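Local coordinates for cellulosome protein dockerin type I (Clostridium thermocellum, PDB 2WZ8) that probably binds plant cell-wall carbohydrate as a family 35 carbohydrate-binding module, helping a cellulosomal protein to reach its polysaccharide substrate, at residues 39-44 with 136-141; 54-59 with 118-123; 68-73 with 84-89. All blocks are in the same frame, centred on the assembly; numbering follows the deposited sequence. Where two conformers were deposited one is given.

How the contacts relate
Followed from the N terminus, the chain enters contact 1 at 39-44, contact 2 at 54-59 and contact 3 at 68-73, then meets the partners in reverse order: 84-89 closes contact 3, 118-123 closes contact 2 and 136-141 closes contact 1. The three loops are therefore nested without crossing. Contacts 1 and 3 share one end of the beta-sandwich, their centres about 8 Å apart, and meet where Asn140 O and Ala69 N probably form a hydrogen bond between neighbouring strands 140-147 and 60-69. Contact 2 lies on the other side of the chain's centre, about 26 Å from contact 1 between centres, where two crossings between the sheets come together.

Contact 1 (39-44 with 136-141); sequences GWIGNG and SYAPNI
Gly42 and Tyr137 form a single beta bridge, their CA atoms 4.2 Å apart, in segments that run almost antiparallel, 158° between their end-to-end directions. Two backbone hydrogen bonds flank it: Ala138 N gives to Ile41 O at 2.8 Å, and Asn43 N gives to Ser136 O. Gly42 has backbone angles that call for glycine, and without a side chain it lies directly against Ser136 O and Tyr137 CA.

Tyr137 holds CG beside its own backbone N (chi1 -66°), which lays the ring against the loop from Trp40 to Asn43. Trp40 presents the edge of its six-membered ring to the tyrosine face in an offset T-shaped stack, with planes at 90° and centroids 5.3 Å apart, led by Trp40 CE3 and Tyr137 CE1. Asn43 lies alongside the tyrosine and points the same way, bringing its CB to 3.6 Å from Tyr137 OH, while its OD1 is taken by the backbone N of Gly135.

Away from the aromatic pair, round Ile41 and Ala138, the contact is apolar. Ile41 splits its branches, CG2 meeting Ala138 CB and CD1 reaching Ile141 CG1 at 3.8 Å, with Leu49 packed against both isoleucines. Where the backbones part, water takes over: one molecule accepts from Trp40 N and donates to Asn140 OD1 at 2.7 Å, and a second accepts from Ile41 N and donates to Ala138 O and the same OD1. That oxygen thus ties the loop to the start of strand 140-147.

Strand 140-147 carries the calcium ligand Asp142, and the contact lies at a loop end of the beta-sandwich, consistent with the end where related family 6 and 35 modules often bind sugar.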
ATOM      1  N   GLY A  39      -5.412   6.887  -3.478  1.00 10.58           N
ATOM      2  CA  GLY A  39      -4.426   7.774  -4.089  1.00 11.47           C
ATOM      3  C   GLY A  39      -3.975   8.841  -3.119  1.00 10.43           C
ATOM      4  O   GLY A  39      -4.486   8.970  -2.010  1.00 11.31           O
ATOM      5  N   TRP A  40      -3.070   9.647  -3.626  1.00 10.72           N
ATOM      6  CA  TRP A  40      -2.485  10.817  -2.948  1.00 10.40           C
ATOM      7  C   TRP A  40      -1.871  10.434  -1.608  1.00 11.35           C
ATOM      8  O   TRP A  40      -1.972  11.139  -0.608  1.00 11.69           O
ATOM      9  CB  TRP A  40      -3.491  11.959  -2.850  1.00 11.44           C
ATOM     10  CG  TRP A  40      -3.847  12.373  -4.223  1.00 11.11           C
ATOM     11  CD1 TRP A  40      -4.936  11.965  -4.957  1.00 12.85           C
ATOM     12  CD2 TRP A  40      -3.047  13.149  -5.126  1.00 13.88           C
ATOM     13  NE1 TRP A  40      -4.866  12.467  -6.235  1.00 13.64           N
ATOM     14  CE2 TRP A  40      -3.724  13.196  -6.367  1.00 14.22           C
ATOM     15  CE3 TRP A  40      -1.823  13.793  -5.009  1.00 15.42           C
ATOM     16  CZ2 TRP A  40      -3.215  13.861  -7.474  1.00 15.44           C
ATOM     17  CZ3 TRP A  40      -1.322  14.473  -6.105  1.00 16.49           C
ATOM     18  CH2 TRP A  40      -2.029  14.505  -7.320  1.00 17.43           C
ATOM     19  N   ILE A  41      -1.206   9.285  -1.647  1.00 10.98           N
ATOM     20  CA  ILE A  41      -0.385   8.818  -0.518  1.00 11.13           C
ATOM     21  C   ILE A  41       1.008   9.391  -0.699  1.00 11.40           C
ATOM     22  O   ILE A  41       1.741   9.013  -1.584  1.00 12.51           O
ATOM     23  CB  ILE A  41      -0.298   7.276  -0.454  1.00 10.30           C
ATOM     24  CG1 ILE A  41      -1.672   6.624  -0.428  1.00 10.94           C
ATOM     25  CG2 ILE A  41       0.530   6.837   0.742  1.00 11.79           C
ATOM     26  CD1 ILE A  41      -1.617   5.133  -0.794  1.00 12.07           C
ATOM     27  N   GLY A  42       1.376  10.320   0.154  1.00 12.87           N
ATOM     28  CA  GLY A  42       2.700  10.940   0.100  1.00 13.28           C
ATOM     29  C   GLY A  42       2.682  12.437   0.323  1.00 13.76           C
ATOM     30  O   GLY A  42       1.703  12.997   0.814  1.00 13.19           O
ATOM     31  N   ASN A  43       3.797  13.070  -0.039  1.00 14.74           N
ATOM     32  CA  ASN A  43       3.991  14.519   0.190  1.00 16.57           C
ATOM     33  C   ASN A  43       3.808  14.875   1.662  1.00 16.32           C
ATOM     34  O   ASN A  43       3.225  15.897   2.029  1.00 17.47           O
ATOM     35  CB  ASN A  43       2.992  15.312  -0.645  1.00 17.46           C
ATOM     36  CG  ASN A  43       3.260  16.792  -0.585  1.00 21.31           C
ATOM     37  OD1 ASN A  43       4.413  17.222  -0.644  1.00 22.27           O
ATOM     38  ND2 ASN A  43       2.199  17.569  -0.422  1.00 25.46           N
ATOM     39  N   GLY A  44       4.322  14.007   2.509  1.00 15.41           N
ATOM     40  CA  GLY A  44       4.212  14.206   3.963  1.00 15.81           C
ATOM     41  C   GLY A  44       3.575  13.044   4.660  1.00 15.56           C
ATOM     42  O   GLY A  44       2.659  12.407   4.151  1.00 14.62           O
ATOM     43  N   SER A 136       7.036  13.972  -2.907  1.00 20.81           N
ATOM     44  CA  SER A 136       7.282  12.555  -3.237  0.50 19.56           C
ATOM     45  C   SER A 136       6.076  11.715  -2.857  1.00 17.72           C
ATOM     46  O   SER A 136       5.573  11.798  -1.732  1.00 17.47           O
ATOM     47  CB  SER A 136       8.521  12.047  -2.493  0.50 19.68           C
ATOM     48  OG  SER A 136       9.070  10.874  -3.064  0.50 19.89           O
ATOM     49  N   TYR A 137       5.619  10.897  -3.800  1.00 16.47           N
ATOM     50  CA  TYR A 137       4.414  10.085  -3.600  1.00 13.90           C
ATOM     51  C   TYR A 137       4.690   8.599  -3.722  1.00 13.73           C
ATOM     52  O   TYR A 137       5.503   8.139  -4.547  1.00 14.01           O
ATOM     53  CB  TYR A 137       3.306  10.450  -4.595  1.00 14.57           C
ATOM     54  CG  TYR A 137       2.764  11.849  -4.387  1.00 15.18           C
ATOM     55  CD1 TYR A 137       1.722  12.084  -3.495  1.00 16.11           C
ATOM     56  CD2 TYR A 137       3.330  12.927  -5.036  1.00 17.72           C
ATOM     57  CE1 TYR A 137       1.248  13.356  -3.292  1.00 17.20           C
ATOM     58  CE2 TYR A 137       2.853  14.212  -4.839  1.00 18.64           C
ATOM     59  CZ  TYR A 137       1.826  14.408  -3.948  1.00 17.90           C
ATOM     60  OH  TYR A 137       1.342  15.679  -3.774  1.00 21.44           O
ATOM     61  N   ALA A 138       3.981   7.857  -2.891  1.00 13.09           N
ATOM     62  CA  ALA A 138       3.835   6.402  -3.063  1.00 11.98           C
ATOM     63  C   ALA A 138       3.011   6.077  -4.305  1.00 11.20           C
ATOM     64  O   ALA A 138       2.289   6.923  -4.801  1.00 11.59           O
ATOM     65  CB  ALA A 138       3.154   5.774  -1.826  1.00 12.35           C
ATOM     66  N   PRO A 139       3.138   4.859  -4.825  1.00 11.35           N
ATOM     67  CA  PRO A 139       2.173   4.468  -5.844  1.00 10.41           C
ATOM     68  C   PRO A 139       0.749   4.525  -5.288  1.00 10.80           C
ATOM     69  O   PRO A 139       0.525   4.490  -4.067  1.00 11.49           O
ATOM     70  CB  PRO A 139       2.535   3.019  -6.135  1.00 10.92           C
ATOM     71  CG  PRO A 139       3.158   2.537  -4.898  1.00 12.99           C
ATOM     72  CD  PRO A 139       3.896   3.700  -4.327  1.00 11.34           C
ATOM     73  N   ASN A 140      -0.197   4.550  -6.218  1.00 10.03           N
ATOM     74  CA  ASN A 140      -1.611   4.329  -5.867  1.00  9.75           C
ATOM     75  C   ASN A 140      -1.774   2.851  -5.489  1.00  9.50           C
ATOM     76  O   ASN A 140      -1.276   1.972  -6.183  1.00 10.74           O
ATOM     77  CB  ASN A 140      -2.523   4.697  -7.029  1.00  9.99           C
ATOM     78  CG  ASN A 140      -2.519   6.161  -7.343  1.00 10.66           C
ATOM     79  OD1 ASN A 140      -2.016   6.968  -6.560  1.00 11.88           O
ATOM     80  ND2 ASN A 140      -3.098   6.516  -8.469  1.00 13.27           N
ATOM     81  N   ILE A 141      -2.464   2.589  -4.392  1.00  9.21           N
ATOM     82  CA  ILE A 141      -2.611   1.232  -3.864  1.00  9.18           C
ATOM     83  C   ILE A 141      -4.029   0.747  -4.076  1.00  8.32           C
ATOM     84  O   ILE A 141      -4.989   1.407  -3.690  1.00  9.57           O
ATOM     85  CB  ILE A 141      -2.202   1.119  -2.401  1.00  9.38           C
ATOM     86  CG1 ILE A 141      -0.798   1.710  -2.176  1.00 12.35           C
ATOM     87  CG2 ILE A 141      -2.335  -0.333  -1.886  1.00 10.41           C
ATOM     88  CD1 ILE A 141       0.299   0.968  -2.742  1.00 16.47           C
TER
HETATM   89  O   HOH W   1      -2.503   9.634  -6.480  1.00 13.28           O
HETATM   90  O   HOH W   2      -0.414   7.843  -4.223  1.00 14.13           O

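Contact 2 (54-59 with 118-123)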
ATOM      1  N   VAL A  54      -5.139  -6.589   9.876  1.00 12.16           N
ATOM      2  CA  VAL A  54      -4.561  -7.629   9.022  1.00 12.34           C
ATOM      3  C   VAL A  54      -4.258  -8.818   9.928  1.00 12.41           C
ATOM      4  O   VAL A  54      -3.379  -8.793  10.773  1.00 12.39           O
ATOM      5  CB  VAL A  54      -3.312  -7.105   8.301  1.00 11.57           C
ATOM      6  CG1 VAL A  54      -2.596  -8.234   7.506  1.00 13.74           C
ATOM      7  CG2 VAL A  54      -3.693  -5.900   7.418  1.00 12.86           C
ATOM      8  N   TYR A  55      -5.041  -9.858   9.755  1.00 13.20           N
ATOM      9  CA  TYR A  55      -5.057 -10.994  10.670  1.00 14.93           C
ATOM     10  C   TYR A  55      -4.303 -12.182  10.130  1.00 14.03           C
ATOM     11  O   TYR A  55      -4.583 -12.666   9.024  1.00 14.39           O
ATOM     12  CB  TYR A  55      -6.503 -11.440  10.965  1.00 16.00           C
ATOM     13  CG  TYR A  55      -6.561 -12.517  12.005  1.00 19.17           C
ATOM     14  CD1 TYR A  55      -6.748 -12.224  13.350  1.00 22.20           C
ATOM     15  CD2 TYR A  55      -6.392 -13.830  11.642  1.00 20.61           C
ATOM     16  CE1 TYR A  55      -6.769 -13.235  14.299  1.00 23.90           C
ATOM     17  CE2 TYR A  55      -6.409 -14.835  12.582  1.00 22.20           C
ATOM     18  CZ  TYR A  55      -6.599 -14.531  13.903  1.00 22.59           C
ATOM     19  OH  TYR A  55      -6.656 -15.574  14.837  1.00 26.27           O
ATOM     20  N   VAL A  56      -3.385 -12.678  10.961  1.00 14.47           N
ATOM     21  CA  VAL A  56      -2.733 -13.975  10.727  1.00 13.50           C
ATOM     22  C   VAL A  56      -2.727 -14.816  12.001  1.00 13.68           C
ATOM     23  O   VAL A  56      -2.710 -14.287  13.094  1.00 14.47           O
ATOM     24  CB  VAL A  56      -1.305 -13.820  10.179  1.00 12.79           C
ATOM     25  CG1 VAL A  56      -1.310 -13.198   8.785  1.00 16.45           C
ATOM     26  CG2 VAL A  56      -0.409 -13.069  11.147  1.00 13.56           C
ATOM     27  N   PRO A  57      -2.729 -16.147  11.858  1.00 15.03           N
ATOM     28  CA  PRO A  57      -2.813 -16.996  13.042  1.00 16.16           C
ATOM     29  C   PRO A  57      -1.488 -17.217  13.769  1.00 15.63           C
ATOM     30  O   PRO A  57      -1.467 -17.724  14.902  1.00 18.17           O
ATOM     31  CB  PRO A  57      -3.262 -18.337  12.452  1.00 16.60           C
ATOM     32  CG  PRO A  57      -2.710 -18.332  11.109  1.00 19.47           C
ATOM     33  CD  PRO A  57      -2.895 -16.929  10.619  1.00 16.01           C
ATOM     34  N   GLN A  58      -0.397 -16.934  13.089  1.00 14.93           N
ATOM     35  CA  GLN A  58       0.952 -17.270  13.570  1.00 14.76           C
ATOM     36  C   GLN A  58       1.889 -16.111  13.417  1.00 14.97           C
ATOM     37  O   GLN A  58       1.878 -15.442  12.376  1.00 15.54           O
ATOM     38  CB  GLN A  58       1.534 -18.442  12.761  1.00 15.26           C
ATOM     39  CG  GLN A  58       0.845 -19.740  12.936  1.00 15.72           C
ATOM     40  CD  GLN A  58       1.203 -20.430  14.214  1.00 16.34           C
ATOM     41  OE1 GLN A  58       2.253 -20.181  14.840  1.00 17.65           O
ATOM     42  NE2 GLN A  58       0.357 -21.352  14.601  1.00 19.40           N
ATOM     43  N   ALA A  59       2.741 -15.894  14.408  1.00 15.12           N
ATOM     44  CA  ALA A  59       3.831 -14.956  14.274  1.00 15.10           C
ATOM     45  C   ALA A  59       4.800 -15.465  13.229  1.00 15.68           C
ATOM     46  O   ALA A  59       5.079 -16.667  13.150  1.00 17.33           O
ATOM     47  CB  ALA A  59       4.548 -14.744  15.597  1.00 16.35           C
ATOM     48  N   VAL A 118       6.999  -9.036   5.213  1.00 14.56           N
ATOM     49  CA  VAL A 118       6.612  -8.360   6.437  1.00 15.17           C
ATOM     50  C   VAL A 118       6.586  -9.349   7.605  1.00 14.68           C
ATOM     51  O   VAL A 118       6.137 -10.472   7.452  1.00 15.85           O
ATOM     52  CB  VAL A 118       5.238  -7.653   6.291  1.00 14.53           C
ATOM     53  CG1 VAL A 118       5.340  -6.485   5.298  1.00 15.64           C
ATOM     54  CG2 VAL A 118       4.104  -8.626   5.914  1.00 15.21           C
ATOM     55  N   TYR A 119       7.039  -8.888   8.769  1.00 14.57           N
ATOM     56  CA  TYR A 119       6.948  -9.672   9.997  1.00 14.84           C
ATOM     57  C   TYR A 119       5.690  -9.268  10.752  1.00 14.48           C
ATOM     58  O   TYR A 119       5.503  -8.094  11.113  1.00 15.74           O
ATOM     59  CB  TYR A 119       8.183  -9.493  10.911  1.00 15.99           C
ATOM     60  CG  TYR A 119       8.138 -10.483  12.057  1.00 17.78           C
ATOM     61  CD1 TYR A 119       8.674 -11.748  11.915  1.00 19.91           C
ATOM     62  CD2 TYR A 119       7.495 -10.168  13.240  1.00 21.01           C
ATOM     63  CE1 TYR A 119       8.638 -12.647  12.931  1.00 22.69           C
ATOM     64  CE2 TYR A 119       7.425 -11.092  14.277  1.00 23.25           C
ATOM     65  CZ  TYR A 119       7.978 -12.331  14.089  1.00 22.52           C
ATOM     66  OH  TYR A 119       7.960 -13.263  15.120  1.00 28.69           O
ATOM     67  N   LEU A 120       4.822 -10.267  10.958  1.00 13.90           N
ATOM     68  CA  LEU A 120       3.552 -10.081  11.622  1.00 13.70           C
ATOM     69  C   LEU A 120       3.462 -10.880  12.900  1.00 14.29           C
ATOM     70  O   LEU A 120       4.054 -11.940  13.040  1.00 15.37           O
ATOM     71  CB  LEU A 120       2.414 -10.497  10.691  1.00 13.17           C
ATOM     72  CG  LEU A 120       2.339  -9.738   9.355  1.00 13.03           C
ATOM     73  CD1 LEU A 120       1.232 -10.334   8.461  1.00 12.25           C
ATOM     74  CD2 LEU A 120       2.193  -8.233   9.538  1.00 15.46           C
ATOM     75  N   ASN A 121       2.710 -10.327  13.836  1.00 14.62           N
ATOM     76  CA  ASN A 121       2.343 -11.029  15.082  1.00 15.35           C
ATOM     77  C   ASN A 121       1.102 -11.903  14.871  1.00 14.66           C
ATOM     78  O   ASN A 121       0.291 -11.624  13.998  1.00 14.35           O
ATOM     79  CB  ASN A 121       2.042 -10.042  16.200  1.00 16.62           C
ATOM     80  CG  ASN A 121       3.199  -9.128  16.510  1.00 17.44           C
ATOM     81  OD1 ASN A 121       4.337  -9.559  16.576  1.00 21.25           O
ATOM     82  ND2 ASN A 121       2.906  -7.828  16.652  1.00 22.21           N
ATOM     83  N   ALA A 122       0.936 -12.950  15.678  1.00 15.13           N
ATOM     84  CA  ALA A 122      -0.350 -13.642  15.713  1.00 15.68           C
ATOM     85  C   ALA A 122      -1.446 -12.650  16.095  1.00 15.57           C
ATOM     86  O   ALA A 122      -1.265 -11.847  17.004  1.00 18.59           O
ATOM     87  CB  ALA A 122      -0.310 -14.808  16.710  1.00 16.50           C
ATOM     88  N   GLY A 123      -2.586 -12.742  15.417  1.00 15.98           N
ATOM     89  CA  GLY A 123      -3.707 -11.845  15.643  1.00 15.81           C
ATOM     90  C   GLY A 123      -3.728 -10.708  14.642  1.00 14.54           C
ATOM     91  O   GLY A 123      -3.288 -10.835  13.484  1.00 14.04           O
TER
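Val56 and Gly123 form an antiparallel hydrogen-bonded pair at one end of the beta-sandwich, where each segment passes from one sheet to the other: 54-59 leads from strand 49-56 into 60-69, and 118-123 from strand 112-120 into 123-130. Their two bonds are reciprocal. Gly123 N gives to Val56 O at 2.8 Å, and Val56 N returns to Gly123 O at 3.1 Å.

Weaker CA-H...O contacts extend the pairing. Gly123 O also receives Tyr55 CA at 3.3 Å, while farther round the crossing Ala59 CA faces Leu120 O at the same separation. Asn125 side-chain atoms hold both segments, OD1 taking Asn121 N and ND2 giving to Val54 O.

Side-chain packing lies on the inner side. Val56 and Leu120 meet at about a right angle, CG1 of the valine 3.8 Å from CD1 of the leucine. With CG1 beside the backbone N (chi1 -66°), Val56 turns its other methyl, CG2, to within 3.3 Å of Asn121 O, a close methyl-to-carbonyl contact. Tyr62 and Ile146 add to this packing.

On the outer side, the Tyr55 ring lies along the glycine backbone, its CE1 3.6 Å from Gly123 CA.

Contact 3 (68-73 with 84-89)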
ATOM      1  N   PHE A  68      -0.827  -2.296  -7.277  1.00  9.16           N
ATOM      2  CA  PHE A  68      -0.575  -0.847  -7.325  1.00  8.36           C
ATOM      3  C   PHE A  68      -0.507  -0.331  -8.757  1.00  9.45           C
ATOM      4  O   PHE A  68      -0.297  -1.116  -9.697  1.00 10.16           O
ATOM      5  CB  PHE A  68       0.734  -0.520  -6.570  1.00  9.50           C
ATOM      6  CG  PHE A  68       1.972  -0.976  -7.296  1.00  9.99           C
ATOM      7  CD1 PHE A  68       2.645  -0.121  -8.152  1.00  9.88           C
ATOM      8  CD2 PHE A  68       2.399  -2.292  -7.189  1.00 10.32           C
ATOM      9  CE1 PHE A  68       3.729  -0.536  -8.877  1.00 11.06           C
ATOM     10  CE2 PHE A  68       3.474  -2.730  -7.939  1.00 10.58           C
ATOM     11  CZ  PHE A  68       4.148  -1.846  -8.771  1.00 11.79           C
ATOM     12  N   ALA A  69      -0.619   0.997  -8.889  1.00  9.76           N
ATOM     13  CA  ALA A  69      -0.368   1.694 -10.153  1.00 10.26           C
ATOM     14  C   ALA A  69       0.646   2.798  -9.923  1.00  9.77           C
ATOM     15  O   ALA A  69       0.635   3.446  -8.900  1.00 10.70           O
ATOM     16  CB  ALA A  69      -1.651   2.218 -10.774  1.00 11.80           C
ATOM     17  N   ASN A  70       1.503   2.997 -10.913  1.00 10.60           N
ATOM     18  CA  ASN A  70       2.512   4.053 -10.878  1.00 11.26           C
ATOM     19  C   ASN A  70       2.910   4.440 -12.291  1.00 12.08           C
ATOM     20  O   ASN A  70       3.615   3.685 -12.939  1.00 12.66           O
ATOM     21  CB  ASN A  70       3.777   3.615 -10.117  1.00 11.61           C
ATOM     22  CG  ASN A  70       4.947   4.583 -10.344  1.00 12.24           C
ATOM     23  OD1 ASN A  70       4.721   5.762 -10.648  1.00 12.62           O
ATOM     24  ND2 ASN A  70       6.173   4.090 -10.232  1.00 12.42           N
ATOM     25  N   ALA A  71       2.481   5.624 -12.755  1.00 11.54           N
ATOM     26  CA  ALA A  71       2.829   6.111 -14.105  1.00 13.50           C
ATOM     27  C   ALA A  71       3.597   7.411 -14.077  1.00 14.32           C
ATOM     28  O   ALA A  71       3.563   8.173 -15.041  1.00 15.28           O
ATOM     29  CB  ALA A  71       1.577   6.231 -15.000  1.00 14.11           C
ATOM     30  N   GLU A  72       4.300   7.649 -12.982  1.00 14.41           N
ATOM     31  CA  GLU A  72       5.100   8.869 -12.844  1.00 16.95           C
ATOM     32  C   GLU A  72       6.219   8.933 -13.878  1.00 18.39           C
ATOM     33  O   GLU A  72       6.921   7.958 -14.141  1.00 17.41           O
ATOM     34  CB  GLU A  72       5.683   8.997 -11.440  1.00 17.08           C
ATOM     35  CG  GLU A  72       6.328  10.362 -11.210  1.00 17.90           C
ATOM     36  CD  GLU A  72       6.719  10.627  -9.815  1.00 26.19           C
ATOM     37  OE1 GLU A  72       6.010  10.223  -8.880  1.00 20.91           O
ATOM     38  OE2 GLU A  72       7.752  11.340  -9.650  1.00 25.68           O
ATOM     39  N   VAL A  73       6.419  10.132 -14.424  1.00 21.53           N
ATOM     40  CA  VAL A  73       7.571  10.383 -15.292  1.00 24.02           C
ATOM     41  C   VAL A  73       8.336  11.610 -14.797  1.00 26.98           C
ATOM     42  O   VAL A  73       7.783  12.463 -14.097  1.00 28.19           O
ATOM     43  CB  VAL A  73       7.176  10.593 -16.753  1.00 24.74           C
ATOM     44  CG1 VAL A  73       6.365   9.413 -17.266  1.00 25.39           C
ATOM     45  CG2 VAL A  73       6.413  11.883 -16.906  1.00 25.74           C
ATOM     46  N   VAL A  84       9.770   6.569 -13.919  1.00 20.96           N
ATOM     47  CA  VAL A  84      10.461   6.456 -12.652  1.00 20.14           C
ATOM     48  C   VAL A  84       9.707   5.617 -11.638  1.00 18.30           C
ATOM     49  O   VAL A  84       8.508   5.426 -11.719  1.00 16.79           O
ATOM     50  CB  VAL A  84      10.768   7.803 -12.034  1.00 21.24           C
ATOM     51  CG1 VAL A  84      11.740   8.584 -12.950  1.00 22.80           C
ATOM     52  CG2 VAL A  84       9.492   8.576 -11.747  1.00 20.74           C
ATOM     53  N   ASP A  85      10.476   5.135 -10.686  1.00 17.29           N
ATOM     54  CA  ASP A  85       9.970   4.374  -9.569  1.00 16.01           C
ATOM     55  C   ASP A  85       9.324   5.377  -8.623  1.00 15.26           C
ATOM     56  O   ASP A  85       9.694   6.553  -8.575  1.00 18.18           O
ATOM     57  CB  ASP A  85      11.104   3.647  -8.846  1.00 16.61           C
ATOM     58  CG  ASP A  85      11.640   2.417  -9.579  1.00 20.19           C
ATOM     59  OD1 ASP A  85      11.195   2.053 -10.685  1.00 19.17           O
ATOM     60  OD2 ASP A  85      12.553   1.780  -8.976  1.00 24.99           O
ATOM     61  N   ARG A  86       8.356   4.903  -7.858  1.00 13.83           N
ATOM     62  CA  ARG A  86       7.801   5.625  -6.709  1.00 13.31           C
ATOM     63  C   ARG A  86       8.168   4.895  -5.439  1.00 13.70           C
ATOM     64  O   ARG A  86       7.999   3.680  -5.309  1.00 14.78           O
ATOM     65  CB  ARG A  86       6.282   5.746  -6.818  1.00 12.78           C
ATOM     66  CG  ARG A  86       5.828   6.927  -7.629  1.00 13.00           C
ATOM     67  CD  ARG A  86       4.348   7.190  -7.569  1.00 12.27           C
ATOM     68  NE  ARG A  86       4.006   8.533  -8.033  1.00 13.36           N
ATOM     69  CZ  ARG A  86       2.854   9.154  -7.809  1.00 13.80           C
ATOM     70  NH1 ARG A  86       1.886   8.552  -7.142  1.00 15.73           N
ATOM     71  NH2 ARG A  86       2.665  10.378  -8.311  1.00 15.91           N
ATOM     72  N   TYR A  87       8.670   5.670  -4.496  1.00 12.60           N
ATOM     73  CA  TYR A  87       9.069   5.138  -3.182  1.00 13.43           C
ATOM     74  C   TYR A  87       7.895   5.133  -2.234  1.00 12.15           C
ATOM     75  O   TYR A  87       7.098   6.039  -2.203  1.00 12.05           O
ATOM     76  CB  TYR A  87      10.193   6.005  -2.616  1.00 14.08           C
ATOM     77  CG  TYR A  87      10.769   5.551  -1.284  1.00 15.81           C
ATOM     78  CD1 TYR A  87      11.768   4.596  -1.230  1.00 16.50           C
ATOM     79  CD2 TYR A  87      10.314   6.078  -0.100  1.00 18.03           C
ATOM     80  CE1 TYR A  87      12.312   4.201  -0.055  1.00 17.26           C
ATOM     81  CE2 TYR A  87      10.859   5.660   1.127  1.00 18.90           C
ATOM     82  CZ  TYR A  87      11.849   4.717   1.129  1.00 18.33           C
ATOM     83  OH  TYR A  87      12.406   4.313   2.324  1.00 20.85           O
ATOM     84  N   CYS A  88       7.838   4.100  -1.427  1.00 12.14           N
ATOM     85  CA  CYS A  88       6.938   4.044  -0.297  1.00 12.66           C
ATOM     86  C   CYS A  88       7.590   3.511   0.956  1.00 12.22           C
ATOM     87  O   CYS A  88       8.349   2.564   0.887  1.00 13.80           O
ATOM     88  CB  CYS A  88       5.706   3.200  -0.639  1.00 14.63           C
ATOM     89  SG  CYS A  88       4.295   3.382   0.447  1.00 18.46           S
ATOM     90  N   SER A  89       7.241   4.117   2.088  1.00 11.94           N
ATOM     91  CA  SER A  89       7.604   3.618   3.411  1.00 12.26           C
ATOM     92  C   SER A  89       6.485   2.704   3.880  1.00 11.92           C
ATOM     93  O   SER A  89       5.304   3.029   3.776  1.00 12.90           O
ATOM     94  CB  SER A  89       7.722   4.793   4.425  1.00 12.50           C
ATOM     95  OG  SER A  89       8.765   5.690   4.065  1.00 15.33           O
TER
HETATM   96  O   HOH W   3       9.010   9.229  -7.623  1.00 32.93           O
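A single carboxylate oxygen does the work of the Glu72-Arg86 salt bridge: Glu72 OE1 accepts Arg86 NE at 2.8 Å through its anti lone pair. The acid comes to the edge of the guanidinium in that group's plane, yet the carboxylate is turned 84° against it, so the familiar flat two-oxygen pairing is absent. Arg86 NH2 adds a long, weak bond to Glu72 OE1, at 3.4 Å. Glu72 reaches this position with CG anti to its backbone N (chi1 -171°) and the chain extended beyond, crossing the arginine at about a right angle.

Asn70 engages segment 84-89 with both ends of its amide. Asn70 ND2 gives to Val84 O at 3.1 Å, in the plane of the valine carbonyl and on a lone pair, though the acceptor is tilted from the asparagine amide plane; ND2 is also bonded to Phe103 O. Asn70 OD1 accepts Glu72 N at 3.0 Å from above its carbonyl plane, closing an Asx turn that sets the backbone of the salt-bridging glutamate. Asn70 OD1 also lies 3.4 Å from Arg86 CD.

This is a passage between the two sheets of the beta-sandwich: strand 60-69 of the four-stranded sheet runs out just before Asn70, and strand 86-92 of the five-stranded sheet begins at Arg86. Residues 75-81 of the intervening loop are not modelled, and on either side of them Val84 N gives to Glu72 O at 3.2 Å, across the base of that loop. Val84 CG2 packs on the stem of the acid, 3.7 Å from Glu72 CG.

A water donates to Asp85 O at 2.9 Å and, weakly, to Glu72 OE2. Arg86 NH1 bonds weakly to Ala138 O, and Tyr137 and Trp108 touch the arginine side chain.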